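Local coordinates for protein DTDP-4-dehydrorhamnose reductase, rfbD ortholog (Clostridium acetobutylicum, PDB 1VL0) that binds NADH and probably reduces dTDP-6-deoxy-L-lyxo-4-hexulose to dTDP-L-rhamnose, in the biosynthesis of that nucleotide sugar, at residues A[99-103]-A[104-108]; A[202-205]-A[206-210]. One frame throughout, in Å; residues are numbered along the deposited sequence.

Interaction 1: A[99-103]-A[104-108]; sequences AAAYS and VGAEI
A101 and A106 meet where helix 83-104 ends and the chain turns into strand 107-113. Backbone hydrogen bonds carry most of this junction. The carbonyl oxygen of A101 accepts two of them, from V104 N at 2.9 Å and from A106 N at 2.9 Å, and the two donors approach from opposite faces of the carbonyl plane. The bond from A106 is the straighter, with an N-H...O angle of 159° against 142° for V104. G105 N bonds to Y102 O at 3.2 Å, standing well above that carbonyl plane. G105 is the first residue to leave helical geometry, and its positive phi together with the two bonds back into the last turn defines a Schellman motif.

The apolar contact is small: the methyl groups of A101 and A106 touch, CB to CB at 3.8 Å, bridging the two ends of the turn. A separate contact sets a methyl against a polar atom. A chi1 of -61° turns V104 CG1 anti to the carbonyl carbon and leaves CG2 between that carbon and the backbone N, 3.3 Å from A101 O.

Towards the neighbouring subunits, S103 OG hydrogen-bonds to K154 NZ of the second subunit, and Y102 packs on Y102 of both the second and the third. In this helix-to-strand connection A101 O takes two amides and Y102 O a third, so these last-turn carbonyls are bonded by the very residues that leave the helix.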
# COMPACT_ATOMS: atom_id res chain seq x y z
N ALA A 99 -11.14 4.81 -9.17
CA ALA A 99 -12.09 3.72 -9.11
C ALA A 99 -13.01 3.67 -10.32
O ALA A 99 -13.29 2.59 -10.83
CB ALA A 99 -12.94 3.83 -7.89
N ALA A 100 -13.46 4.84 -10.76
CA ALA A 100 -14.36 4.93 -11.92
C ALA A 100 -13.58 4.48 -13.15
O ALA A 100 -14.10 3.78 -13.97
CB ALA A 100 -14.86 6.34 -12.08
N ALA A 101 -12.34 4.91 -13.27
CA ALA A 101 -11.44 4.42 -14.31
C ALA A 101 -11.32 2.91 -14.27
O ALA A 101 -11.54 2.25 -15.28
CB ALA A 101 -10.06 5.08 -14.20
N TYR A 102 -10.95 2.37 -13.13
CA TYR A 102 -10.87 0.92 -12.95
C TYR A 102 -12.10 0.15 -13.45
O TYR A 102 -11.98 -0.87 -14.09
CB TYR A 102 -10.59 0.55 -11.49
CG TYR A 102 -10.40 -0.93 -11.30
CD1 TYR A 102 -9.21 -1.54 -11.63
CD2 TYR A 102 -11.45 -1.75 -10.83
CE1 TYR A 102 -9.03 -2.91 -11.47
CE2 TYR A 102 -11.30 -3.12 -10.70
CZ TYR A 102 -10.08 -3.71 -11.02
OH TYR A 102 -9.85 -5.06 -10.90
N SER A 103 -13.28 0.66 -13.15
CA SER A 103 -14.52 0.03 -13.55
C SER A 103 -14.64 -0.09 -15.04
O SER A 103 -15.30 -1.01 -15.48
CB SER A 103 -15.72 0.79 -12.98
OG SER A 103 -15.68 0.67 -11.55
N VAL A 104 -14.01 0.80 -15.82
CA VAL A 104 -14.11 0.73 -17.30
C VAL A 104 -12.79 0.29 -17.97
O VAL A 104 -12.66 0.33 -19.20
CB VAL A 104 -14.66 2.07 -17.90
CG1 VAL A 104 -16.04 2.33 -17.34
CG2 VAL A 104 -13.74 3.29 -17.58
N GLY A 105 -11.84 -0.14 -17.17
CA GLY A 105 -10.54 -0.59 -17.65
C GLY A 105 -9.57 0.52 -18.00
O GLY A 105 -8.56 0.26 -18.70
N ALA A 106 -9.83 1.75 -17.51
CA ALA A 106 -9.01 2.88 -17.86
C ALA A 106 -7.80 3.07 -16.95
O ALA A 106 -7.80 2.68 -15.79
CB ALA A 106 -9.85 4.15 -17.92
N GLU A 107 -6.76 3.69 -17.51
CA GLU A 107 -5.52 4.08 -16.79
C GLU A 107 -5.78 5.41 -16.16
O GLU A 107 -6.66 6.14 -16.60
CB GLU A 107 -4.38 4.28 -17.80
CG GLU A 107 -4.04 3.08 -18.68
CD GLU A 107 -2.91 3.41 -19.65
OE1 GLU A 107 -3.17 4.12 -20.63
OE2 GLU A 107 -1.75 3.00 -19.42
N ILE A 108 -5.05 5.74 -15.12
CA ILE A 108 -5.19 7.03 -14.52
C ILE A 108 -3.82 7.67 -14.32
O ILE A 108 -2.91 7.04 -13.77
CB ILE A 108 -6.00 6.99 -13.19
CG1 ILE A 108 -5.97 8.38 -12.54
CG2 ILE A 108 -5.47 5.95 -12.18
CD1 ILE A 108 -6.98 8.62 -11.53

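Interaction 2: A[202-205]-A[206-210]; sequences RVVL and KVIDE
V204 and I208, one helical turn apart, lie side by side and point the same way, with V204 CG1 at 4.1 Å from I208 CD1. I208 sends CG1 anti to its carbonyl carbon (chi1 -67°); this branch therefore runs back along the helix and comes to 3.4 Å from V204 O. The amide of I208 gives that same oxygen only a weak hydrogen bond. V207 lies on the next part of the helix surface, its CG2 3.3 Å from V204 O.

K206 sets its CB 3.2 Å from R202 O, on the preceding turn. From there its side chain extends outward from the helix, and E210, one turn on, brings its carboxylate back to it. The lysine chain is extended until it bends at chi4 (45°), and NZ then forms a salt bridge with E210 OE2 at 2.9 Å. The ammonium meets this oxygen on its syn side, 19° out of the carboxylate plane. T272 fastens both ends of the pair, its backbone O accepting from K206 NZ and its OG1 bonding to E210 OE1. On another side, D209 N bonds to L205 O at 3.2 Å, and a water oxygen lies 2.9 Å from the same L205 O; the water also makes a weak bond to D209 OD2.

The faces of helix 197-210 have different neighbours. V204 and I208 rest on strands 66-69 and 107-113, so their face lies on the central sheet, between helix 23-32 on the side of L205 and the loop residues C218 and I275 touched by V203.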
# COMPACT_ATOMS: atom_id res chain seq x y z
N ARG A 202 5.02 16.64 -21.83
CA ARG A 202 5.76 15.69 -22.62
C ARG A 202 6.01 14.44 -21.83
O ARG A 202 5.93 13.34 -22.34
CB ARG A 202 7.11 16.28 -23.07
CG ARG A 202 7.04 17.24 -24.22
CD ARG A 202 8.37 17.88 -24.51
NE ARG A 202 8.31 18.96 -25.53
CZ ARG A 202 9.34 19.78 -25.81
NH1 ARG A 202 10.52 19.67 -25.17
NH2 ARG A 202 9.20 20.71 -26.73
N VAL A 203 6.39 14.59 -20.56
CA VAL A 203 6.64 13.42 -19.74
C VAL A 203 5.35 12.61 -19.49
O VAL A 203 5.33 11.38 -19.67
CB VAL A 203 7.28 13.83 -18.40
CG1 VAL A 203 7.16 12.70 -17.39
CG2 VAL A 203 8.78 14.17 -18.67
N VAL A 204 4.28 13.31 -19.13
CA VAL A 204 2.99 12.68 -18.91
C VAL A 204 2.63 11.87 -20.11
O VAL A 204 2.24 10.70 -19.95
CB VAL A 204 1.90 13.67 -18.60
CG1 VAL A 204 0.50 13.03 -18.74
CG2 VAL A 204 2.07 14.16 -17.20
N LEU A 205 2.73 12.44 -21.30
CA LEU A 205 2.28 11.72 -22.51
C LEU A 205 3.25 10.62 -22.92
O LEU A 205 2.85 9.63 -23.56
CB LEU A 205 2.07 12.69 -23.64
CG LEU A 205 0.97 13.74 -23.40
CD1 LEU A 205 1.02 14.83 -24.49
CD2 LEU A 205 -0.40 13.13 -23.33
N LYS A 206 4.53 10.79 -22.61
CA LYS A 206 5.55 9.75 -22.81
C LYS A 206 5.27 8.45 -21.99
O LYS A 206 5.28 7.35 -22.53
CB LYS A 206 6.93 10.29 -22.41
CG LYS A 206 8.14 9.32 -22.49
CD LYS A 206 9.41 9.94 -21.73
CE LYS A 206 10.69 9.02 -21.69
NZ LYS A 206 10.93 8.42 -23.10
N VAL A 207 5.10 8.59 -20.68
CA VAL A 207 4.88 7.41 -19.84
C VAL A 207 3.60 6.68 -20.23
O VAL A 207 3.56 5.47 -20.20
CB VAL A 207 4.93 7.68 -18.33
CG1 VAL A 207 6.34 8.18 -17.95
CG2 VAL A 207 3.87 8.66 -17.87
N ILE A 208 2.54 7.41 -20.56
CA ILE A 208 1.31 6.75 -21.07
C ILE A 208 1.59 5.93 -22.31
O ILE A 208 1.13 4.80 -22.48
CB ILE A 208 0.22 7.81 -21.40
CG1 ILE A 208 -0.29 8.48 -20.12
CG2 ILE A 208 -0.96 7.22 -22.13
CD1 ILE A 208 -1.19 9.72 -20.48
N ASP A 209 2.30 6.53 -23.22
CA ASP A 209 2.65 5.89 -24.46
C ASP A 209 3.41 4.58 -24.25
O ASP A 209 3.21 3.63 -24.97
CB ASP A 209 3.54 6.85 -25.23
CG ASP A 209 3.31 6.79 -26.68
OD1 ASP A 209 3.75 5.80 -27.32
OD2 ASP A 209 2.71 7.73 -27.26
N GLU A 210 4.33 4.57 -23.27
CA GLU A 210 5.16 3.42 -22.94
C GLU A 210 4.49 2.37 -22.06
O GLU A 210 5.03 1.28 -21.87
CB GLU A 210 6.44 3.91 -22.21
CG GLU A 210 7.29 4.83 -23.07
CD GLU A 210 8.38 5.56 -22.34
OE1 GLU A 210 8.38 5.61 -21.08
OE2 GLU A 210 9.23 6.12 -23.05
O HOH W 1 0.57 9.66 -25.35

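Overall arrangement
Interaction 1 closes helix 83-104 and opens strand 107-113, whereas interaction 2 lies within helix 197-210; both combine buried and solvent-facing residues. They hold parts of the same central sheet: strand 107-113 begins in 104-108 and also receives V204 and I208. The two touch directly, E107 OE1 lying 4.1 Å from I208 CG2, although their centres are 18 Å apart. Their chemistry follows position. The chain reversal relies on a carbonyl shared by two amides, with little side-chain contact, while the helix adds an apolar pair toward the sheet and a salt bridge toward T272. Interaction 2 is nearer the bound dinucleotide, about 9 Å from the V204 side chain against about 13 Å from that of A100.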